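Local structure of aminoglycoside phosphotransferase (Mycobacterium smegmatis, 6EF6) at residues A[150-155]-A[246-251]; A[172-177]-A[223-228]; A[189-194]-A[199-204]. The protein phosphorylates (S)-1-amino-2-propanol as the kinase associated with the aminoacetone utilization microcompartment. One frame throughout, in Å; residues are numbered along the deposited sequence. Where two conformers were deposited one is given.

Interaction 1 of 3, residues A[150-155]-A[246-251]; sequences LGRITA and RTITVI. With BEZ (benzoic acid), chain B; ACT (acetate ion), chain F.
OXT of an acetate ion, probably from the crystallisation liquor, takes a bond of 2.7 Å from Arg246 NH1, and the ion lies beside Ile248, whose CD1 is 3.7 Å from ACT O. The bond is nearly straight, at 170°. Arg246 NE gives a second bond to the other acetate oxygen, so the carboxylate docks on the edge of the guanidinium through two parallel N-H groups. The ion also accepts from Thr149, and Arg246 NH1 has a salt bridge to Asp146. Arg152 has two conformers, so its place near the acetate methyl is doubtful.

Away from the acetate the contact is apolar. Ile153 carries it with both branches. Its CG2 meets Val250 CG2 at 3.5 Å, and the two side chains run past one another, pointing opposite ways. The other branch is extended, with chi2 at 169°, and carries CD1 to Ile248 CG2 at 3.7 Å. No hydrogen bond crosses between helix and strand. Inside the helix, Leu150 O accepts from both Thr154 N and Thr154 OG1, which approach from opposite faces of its plane.

Ile251 turns to the far side and lines the benzoic acid pocket, its CD1 being 3.7 Å from BEZ C2. It precedes Asp252, which binds a sodium ion with Asp231, as expected for the metal-binding aspartate of the kinase-like fold. Helix 147-163 thus packs on the two-stranded antiparallel sheet 237-239/248-250; the axes of 150-155 and 248-250 cross at -53°, 10.9 Å apart at their closest. Leu237 of the partner strand touches both Ile153 and Ile248, while Trp285 of helix 278-290 lies against Leu150 and Thr154.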
# COMPACT_ATOMS: atom_id res chain seq x y z
N LEU A 150 13.23 -4.93 -0.33
CA LEU A 150 11.80 -4.80 -0.57
C LEU A 150 11.32 -5.84 -1.58
O LEU A 150 10.27 -6.48 -1.37
CB LEU A 150 11.50 -3.37 -1.02
CG LEU A 150 10.05 -3.08 -1.42
CD1 LEU A 150 9.09 -3.34 -0.27
CD2 LEU A 150 9.99 -1.58 -1.83
N GLY A 151 12.06 -6.04 -2.67
CA GLY A 151 11.70 -7.06 -3.63
C GLY A 151 11.67 -8.45 -3.04
O GLY A 151 10.79 -9.25 -3.36
N ARG A 152 12.67 -8.80 -2.22
CA ARG A 152 12.72 -10.12 -1.63
C ARG A 152 11.52 -10.35 -0.72
O ARG A 152 10.91 -11.44 -0.74
CB ARG A 152 14.03 -10.24 -0.86
CG ARG A 152 14.23 -11.62 -0.27
CD ARG A 152 15.41 -11.68 0.68
NE ARG A 152 15.12 -11.03 1.97
CZ ARG A 152 15.83 -10.05 2.52
NH1 ARG A 152 16.88 -9.53 1.89
NH2 ARG A 152 15.47 -9.58 3.71
N ILE A 153 11.18 -9.37 0.10
CA ILE A 153 10.02 -9.51 1.01
C ILE A 153 8.71 -9.59 0.22
O ILE A 153 7.82 -10.41 0.54
CB ILE A 153 10.04 -8.38 2.05
CG1 ILE A 153 11.24 -8.59 2.97
CG2 ILE A 153 8.67 -8.30 2.83
CD1 ILE A 153 11.54 -7.41 3.90
N THR A 154 8.62 -8.83 -0.87
CA THR A 154 7.43 -8.92 -1.72
C THR A 154 7.27 -10.33 -2.28
O THR A 154 6.16 -10.89 -2.28
CB THR A 154 7.52 -7.89 -2.85
OG1 THR A 154 7.62 -6.57 -2.33
CG2 THR A 154 6.24 -7.98 -3.72
N ALA A 155 8.35 -10.94 -2.77
CA ALA A 155 8.29 -12.31 -3.26
C ALA A 155 7.78 -13.25 -2.19
O ALA A 155 7.02 -14.18 -2.47
CB ALA A 155 9.66 -12.74 -3.76
N ARG A 246 18.62 -7.12 9.74
CA ARG A 246 17.86 -6.42 10.77
C ARG A 246 16.43 -6.94 10.69
O ARG A 246 16.06 -7.66 9.75
CB ARG A 246 17.89 -4.92 10.50
CG ARG A 246 17.36 -4.57 9.11
CD ARG A 246 17.92 -3.28 8.55
NE ARG A 246 17.97 -3.37 7.09
CZ ARG A 246 18.09 -2.32 6.29
NH1 ARG A 246 18.13 -2.51 4.99
NH2 ARG A 246 18.19 -1.10 6.79
N THR A 247 15.62 -6.59 11.69
CA THR A 247 14.23 -7.01 11.69
C THR A 247 13.39 -6.03 10.89
O THR A 247 13.36 -4.84 11.20
CB THR A 247 13.71 -7.11 13.13
OG1 THR A 247 14.56 -7.98 13.89
CG2 THR A 247 12.29 -7.67 13.12
N ILE A 248 12.78 -6.52 9.82
CA ILE A 248 11.98 -5.70 8.92
C ILE A 248 10.53 -6.12 9.06
O ILE A 248 10.18 -7.27 8.75
CB ILE A 248 12.45 -5.83 7.46
CG1 ILE A 248 13.95 -5.51 7.40
CG2 ILE A 248 11.69 -4.90 6.58
CD1 ILE A 248 14.65 -6.11 6.20
N THR A 249 9.67 -5.20 9.51
CA THR A 249 8.25 -5.50 9.68
C THR A 249 7.43 -4.83 8.60
O THR A 249 7.50 -3.61 8.45
CB THR A 249 7.76 -5.03 11.05
OG1 THR A 249 8.58 -5.57 12.08
CG2 THR A 249 6.35 -5.50 11.33
N VAL A 250 6.65 -5.60 7.87
CA VAL A 250 5.74 -5.04 6.88
C VAL A 250 4.49 -4.57 7.60
O VAL A 250 3.90 -5.34 8.37
CB VAL A 250 5.36 -6.09 5.83
CG1 VAL A 250 4.44 -5.43 4.75
CG2 VAL A 250 6.59 -6.69 5.19
N ILE A 251 4.14 -3.28 7.43
CA ILE A 251 2.99 -2.72 8.11
C ILE A 251 1.96 -2.28 7.06
O ILE A 251 2.19 -2.33 5.84
CB ILE A 251 3.39 -1.54 9.03
CG1 ILE A 251 3.94 -0.37 8.23
CG2 ILE A 251 4.38 -2.01 10.10
CD1 ILE A 251 3.86 0.96 8.97
C BEZ B . -1.00 -0.19 10.22
O1 BEZ B . -1.54 -1.19 9.76
O2 BEZ B . -1.41 0.96 9.87
C1 BEZ B . 0.13 -0.37 11.17
C2 BEZ B . 1.03 0.66 11.40
C3 BEZ B . 2.08 0.47 12.30
C4 BEZ B . 2.23 -0.75 12.94
C5 BEZ B . 1.32 -1.78 12.71
C6 BEZ B . 0.29 -1.59 11.82
C ACT F . 18.43 -5.95 4.69
O ACT F . 18.31 -5.99 5.95
OXT ACT F . 18.23 -4.99 3.91
CH3 ACT F . 18.88 -7.27 3.99

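Interaction 2 of 3, residues A[172-177]-A[223-228]; sequences RFSWDW and DRYGLI
Tyr225 reaches across to the loop 172-177 and sets its hydroxyl between Ser174 and Asp176. This is the tight part of the contact. Tyr225 OH lies 3.5 Å from Asp176 CB, which sits at the edge of the ring and near its plane. Ser174 CB is a little further off, 3.9 Å from Tyr225 OH. The ring gets there because Tyr225 CG stands anti to the backbone N (chi1 -173°), which sends the ring out toward the loop.

No direct hydrogen bond joins the two segments. On the solvent side one water fills that role: it lies 2.7 Å from Ser174 OG and 2.7 Å from Tyr225 OH, in the plane of the ring. The two hydroxyls themselves are 4.1 Å apart, measured from Ser174 OG to Tyr225 OH.

The Asp176 carboxylate turns to its own helix: it caps a backbone N at the start of helix 177-180, and OD1 is hydrogen-bonded to His179 ND1. On the other segment the chain turns a corner at Gly226, and strand 227-228 follows. In this kinase-like fold the strand leads into the loop with Asp231, a sodium ligand, consistent with the catalytic loop of aminoglycoside phosphotransferases.

The buried side is packed more loosely between the segments. Trp175 CD1 comes no nearer than 4.9 Å to Ile228 CD1, and Leu227 and Arg172 also stay just beyond contact. Residues 257-259 fill in between: Phe258 pairs by backbone with Phe173 and Trp175, while Gly257 and Gly259 pair with Ile228 and Gly226. Trp175 NE1 is hydrogen-bonded to Asp255 O.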
# COMPACT_ATOMS: atom_id res chain seq x y z
N ARG A 172 -12.14 -9.33 0.52
CA ARG A 172 -11.40 -8.08 0.35
C ARG A 172 -11.73 -7.52 -1.03
O ARG A 172 -12.10 -8.26 -1.93
CB ARG A 172 -9.88 -8.24 0.43
CG ARG A 172 -9.37 -8.69 1.78
CD ARG A 172 -9.50 -7.61 2.85
NE ARG A 172 -8.75 -6.41 2.51
CZ ARG A 172 -8.60 -5.34 3.27
NH1 ARG A 172 -9.18 -5.26 4.46
NH2 ARG A 172 -7.86 -4.36 2.87
N PHE A 173 -11.59 -6.21 -1.17
CA PHE A 173 -11.83 -5.55 -2.45
C PHE A 173 -10.73 -5.84 -3.46
O PHE A 173 -9.75 -6.55 -3.18
CB PHE A 173 -12.13 -4.06 -2.25
CG PHE A 173 -11.04 -3.23 -1.58
CD1 PHE A 173 -9.71 -3.64 -1.49
CD2 PHE A 173 -11.36 -1.98 -1.04
CE1 PHE A 173 -8.76 -2.84 -0.89
CE2 PHE A 173 -10.36 -1.17 -0.47
CZ PHE A 173 -9.10 -1.60 -0.39
N SER A 174 -10.94 -5.36 -4.69
CA SER A 174 -10.07 -5.66 -5.82
C SER A 174 -9.44 -4.40 -6.41
O SER A 174 -10.06 -3.32 -6.44
CB SER A 174 -10.84 -6.34 -6.95
OG SER A 174 -11.34 -7.60 -6.48
N TRP A 175 -8.20 -4.57 -6.88
CA TRP A 175 -7.48 -3.56 -7.62
C TRP A 175 -7.43 -4.04 -9.06
O TRP A 175 -6.36 -4.16 -9.64
CB TRP A 175 -6.08 -3.33 -7.03
CG TRP A 175 -6.14 -2.81 -5.65
CD1 TRP A 175 -5.93 -3.50 -4.46
CD2 TRP A 175 -6.42 -1.45 -5.25
NE1 TRP A 175 -6.10 -2.67 -3.39
CE2 TRP A 175 -6.41 -1.42 -3.82
CE3 TRP A 175 -6.71 -0.25 -5.94
CZ2 TRP A 175 -6.64 -0.27 -3.11
CZ3 TRP A 175 -6.98 0.89 -5.21
CH2 TRP A 175 -6.92 0.89 -3.81
N ASP A 176 -8.61 -4.28 -9.62
CA ASP A 176 -8.74 -4.65 -11.03
C ASP A 176 -8.94 -3.41 -11.88
O ASP A 176 -8.91 -2.30 -11.37
CB ASP A 176 -9.86 -5.68 -11.21
CG ASP A 176 -11.21 -5.23 -10.68
OD1 ASP A 176 -11.33 -4.09 -10.24
OD2 ASP A 176 -12.15 -6.05 -10.75
N TRP A 177 -9.13 -3.59 -13.20
CA TRP A 177 -9.26 -2.40 -14.05
C TRP A 177 -10.44 -1.55 -13.58
O TRP A 177 -10.28 -0.32 -13.39
CB TRP A 177 -9.46 -2.78 -15.51
CG TRP A 177 -9.53 -1.56 -16.37
CD1 TRP A 177 -10.65 -0.97 -16.86
CD2 TRP A 177 -8.41 -0.83 -16.85
NE1 TRP A 177 -10.27 0.16 -17.60
CE2 TRP A 177 -8.90 0.24 -17.61
CE3 TRP A 177 -7.04 -0.96 -16.69
CZ2 TRP A 177 -8.03 1.19 -18.20
CZ3 TRP A 177 -6.20 -0.05 -17.29
CH2 TRP A 177 -6.71 1.01 -18.05
N ASP A 223 -1.33 -17.41 -11.93
CA ASP A 223 0.07 -17.07 -11.83
C ASP A 223 0.35 -15.56 -11.79
O ASP A 223 1.44 -15.16 -11.40
CB ASP A 223 0.85 -17.71 -13.00
CG ASP A 223 0.31 -17.31 -14.40
OD1 ASP A 223 -0.92 -17.21 -14.61
OD2 ASP A 223 1.13 -17.12 -15.32
N ARG A 224 -0.63 -14.75 -12.14
CA ARG A 224 -0.45 -13.33 -12.34
C ARG A 224 -1.31 -12.45 -11.44
O ARG A 224 -1.05 -11.25 -11.37
CB ARG A 224 -0.67 -13.00 -13.84
CG ARG A 224 0.49 -13.50 -14.68
CD ARG A 224 0.24 -13.43 -16.15
NE ARG A 224 1.40 -13.88 -16.90
CZ ARG A 224 1.48 -14.01 -18.22
NH1 ARG A 224 0.46 -13.73 -19.02
NH2 ARG A 224 2.60 -14.47 -18.76
N TYR A 225 -2.35 -12.99 -10.80
CA TYR A 225 -3.33 -12.19 -10.09
C TYR A 225 -3.79 -12.96 -8.86
O TYR A 225 -4.00 -14.18 -8.95
CB TYR A 225 -4.50 -11.95 -11.04
CG TYR A 225 -5.60 -11.01 -10.60
CD1 TYR A 225 -6.67 -11.45 -9.81
CD2 TYR A 225 -5.59 -9.69 -11.01
CE1 TYR A 225 -7.69 -10.55 -9.42
CE2 TYR A 225 -6.60 -8.81 -10.63
CZ TYR A 225 -7.64 -9.27 -9.87
OH TYR A 225 -8.64 -8.40 -9.47
N GLY A 226 -3.90 -12.27 -7.73
CA GLY A 226 -4.31 -12.90 -6.48
C GLY A 226 -4.24 -11.90 -5.34
O GLY A 226 -4.28 -10.69 -5.55
N LEU A 227 -4.16 -12.41 -4.13
CA LEU A 227 -4.15 -11.59 -2.92
C LEU A 227 -2.78 -10.90 -2.75
O LEU A 227 -1.74 -11.57 -2.71
CB LEU A 227 -4.50 -12.43 -1.70
CG LEU A 227 -4.45 -11.69 -0.35
CD1 LEU A 227 -5.48 -10.58 -0.27
CD2 LEU A 227 -4.65 -12.67 0.83
N ILE A 228 -2.78 -9.57 -2.67
CA ILE A 228 -1.60 -8.71 -2.56
C ILE A 228 -1.76 -7.66 -1.44
O ILE A 228 -2.86 -7.26 -1.06
CB ILE A 228 -1.25 -8.00 -3.88
CG1 ILE A 228 -2.41 -7.16 -4.41
CG2 ILE A 228 -0.78 -9.00 -4.92
CD1 ILE A 228 -2.02 -6.18 -5.50
O HOH W 1 -10.83 -9.47 -8.33

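Interaction 3 of 3, residues A[189-194]-A[199-204]; sequences RWQDAE and SETALL. With NA (sodium ion), chain E.
The apolar contact is between Trp190 and Leu204. CZ3 and CH2 of the indole touch Leu204 obliquely, with Trp190 CH2 3.5 Å from Leu204 CB. Leu204 CD1 follows along the six-membered ring, 3.7 Å from Trp190 CZ3. Thr201 O lies at the edge of the same indole, close to its plane.

One face of the indole is covered by flat groups of its own segment. The Gln191 amide lies nearly parallel to it, with CD 3.4 Å above its centre. The Arg189 guanidinium lies on the far side of the amide, whose CD sits over the edge region of the guanidinium face.

The polar link runs through a sodium ion. Gln191 O binds the ion at 2.2 Å. One of its waters, 2.3 Å from the metal, donates to Thr201 OG1 at 2.7 Å; that hydroxyl is also bonded to Gly197 O. Two further waters tie the ion to Asp192 OD1 and Ala193 O. Trp190 NE1 is hydrogen-bonded to Gln208 OE1 of helix 198-218, which helps fix the ring's rotation. With Val196 O as fifth ligand, this is a surface sodium site of carbonyl and water oxygens, built on a 3-10 turn and the loop that opens helix 198-218.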
# COMPACT_ATOMS: atom_id res chain seq x y z
N ARG A 189 -11.11 9.80 -10.40
CA ARG A 189 -10.59 9.86 -11.76
C ARG A 189 -9.31 10.69 -11.81
O ARG A 189 -9.33 11.86 -11.39
CB ARG A 189 -11.63 10.52 -12.68
CG ARG A 189 -12.89 9.67 -12.91
CD ARG A 189 -14.00 10.33 -13.76
NE ARG A 189 -13.60 10.93 -15.04
CZ ARG A 189 -13.42 10.28 -16.18
NH1 ARG A 189 -13.59 8.95 -16.26
NH2 ARG A 189 -13.08 10.97 -17.26
N TRP A 190 -8.25 10.13 -12.39
CA TRP A 190 -7.04 10.94 -12.59
C TRP A 190 -7.32 12.11 -13.51
O TRP A 190 -6.70 13.19 -13.40
CB TRP A 190 -5.89 10.07 -13.12
CG TRP A 190 -6.16 9.43 -14.45
CD1 TRP A 190 -6.60 8.14 -14.67
CD2 TRP A 190 -6.05 10.01 -15.76
NE1 TRP A 190 -6.77 7.92 -16.01
CE2 TRP A 190 -6.42 9.05 -16.71
CE3 TRP A 190 -5.67 11.29 -16.19
CZ2 TRP A 190 -6.46 9.31 -18.06
CZ3 TRP A 190 -5.69 11.57 -17.51
CH2 TRP A 190 -6.08 10.59 -18.45
N GLN A 191 -8.33 11.98 -14.38
CA GLN A 191 -8.70 13.03 -15.30
C GLN A 191 -9.16 14.29 -14.59
O GLN A 191 -9.09 15.38 -15.20
CB GLN A 191 -9.80 12.57 -16.24
CG GLN A 191 -9.40 11.46 -17.18
CD GLN A 191 -9.72 10.07 -16.67
OE1 GLN A 191 -9.74 9.81 -15.47
NE2 GLN A 191 -9.98 9.18 -17.62
N ASP A 192 -9.62 14.17 -13.34
CA ASP A 192 -10.14 15.29 -12.59
C ASP A 192 -9.11 15.98 -11.71
O ASP A 192 -9.46 17.00 -11.09
CB ASP A 192 -11.32 14.81 -11.72
CG ASP A 192 -12.54 14.41 -12.53
OD1 ASP A 192 -12.76 14.94 -13.64
OD2 ASP A 192 -13.29 13.53 -12.05
N ALA A 193 -7.85 15.56 -11.75
CA ALA A 193 -6.84 16.18 -10.92
C ALA A 193 -6.47 17.55 -11.49
O ALA A 193 -6.45 17.77 -12.69
CB ALA A 193 -5.60 15.30 -10.89
N GLU A 194 -6.10 18.46 -10.59
CA GLU A 194 -5.52 19.73 -11.01
C GLU A 194 -4.26 19.50 -11.80
O GLU A 194 -3.48 18.58 -11.51
CB GLU A 194 -5.18 20.54 -9.76
CG GLU A 194 -6.36 21.05 -8.97
CD GLU A 194 -7.18 20.00 -8.24
OE1 GLU A 194 -6.69 18.87 -8.04
OE2 GLU A 194 -8.32 20.34 -7.85
N SER A 199 -3.86 18.82 -23.11
CA SER A 199 -2.70 18.10 -23.61
C SER A 199 -2.34 16.93 -22.71
O SER A 199 -2.02 15.85 -23.21
CB SER A 199 -1.49 19.03 -23.71
OG SER A 199 -1.71 20.05 -24.68
N GLU A 200 -2.43 17.13 -21.41
CA GLU A 200 -2.11 16.05 -20.48
C GLU A 200 -3.10 14.91 -20.60
O GLU A 200 -2.72 13.72 -20.59
CB GLU A 200 -2.09 16.53 -19.03
CG GLU A 200 -1.12 17.68 -18.72
CD GLU A 200 -1.60 19.04 -19.02
OE1 GLU A 200 -2.63 19.24 -19.73
OE2 GLU A 200 -0.95 20.02 -18.62
N THR A 201 -4.40 15.22 -20.72
CA THR A 201 -5.38 14.15 -20.79
C THR A 201 -5.21 13.37 -22.09
O THR A 201 -5.39 12.16 -22.11
CB THR A 201 -6.77 14.73 -20.68
OG1 THR A 201 -6.96 15.42 -19.42
CG2 THR A 201 -7.79 13.63 -20.76
N ALA A 202 -4.79 14.00 -23.17
CA ALA A 202 -4.49 13.27 -24.40
C ALA A 202 -3.35 12.29 -24.21
O ALA A 202 -3.47 11.10 -24.57
CB ALA A 202 -4.21 14.25 -25.52
N LEU A 203 -2.20 12.75 -23.69
CA LEU A 203 -1.05 11.86 -23.47
C LEU A 203 -1.38 10.74 -22.51
O LEU A 203 -1.09 9.57 -22.77
CB LEU A 203 0.13 12.65 -22.91
CG LEU A 203 1.00 13.36 -23.94
CD1 LEU A 203 1.95 14.28 -23.25
CD2 LEU A 203 1.82 12.31 -24.66
N LEU A 204 -2.02 11.07 -21.41
CA LEU A 204 -2.27 10.12 -20.36
C LEU A 204 -3.33 9.12 -20.79
O LEU A 204 -3.27 7.94 -20.44
CB LEU A 204 -2.65 10.76 -19.02
CG LEU A 204 -1.52 11.64 -18.42
CD1 LEU A 204 -2.06 12.47 -17.29
CD2 LEU A 204 -0.37 10.81 -17.96
NA NA E . -9.02 17.33 -16.24
O HOH W 2 -11.70 16.94 -15.70
O HOH W 3 -8.66 18.50 -14.25
O HOH W 4 -9.27 16.11 -18.16

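The three contacts are nested along the chain: interaction 3 lies within the loop closed by interaction 2, which lies within the loop closed by interaction 1. All belong to the phosphotransferase part of the chain. Interactions 1 and 2 have centres 20 Å apart and nearest atoms about 7 Å apart. Their strands, 248-250 and 227-228, lead to Asp252 and Asp231, the two residues that bind one sodium ion, so both contacts frame the probable active-site region. Interaction 3 is more peripheral, its centre 25 Å from interaction 2 and 34 Å from interaction 1. Helix 198-218 starts there and is followed in the chain by strand 227-228 of interaction 2.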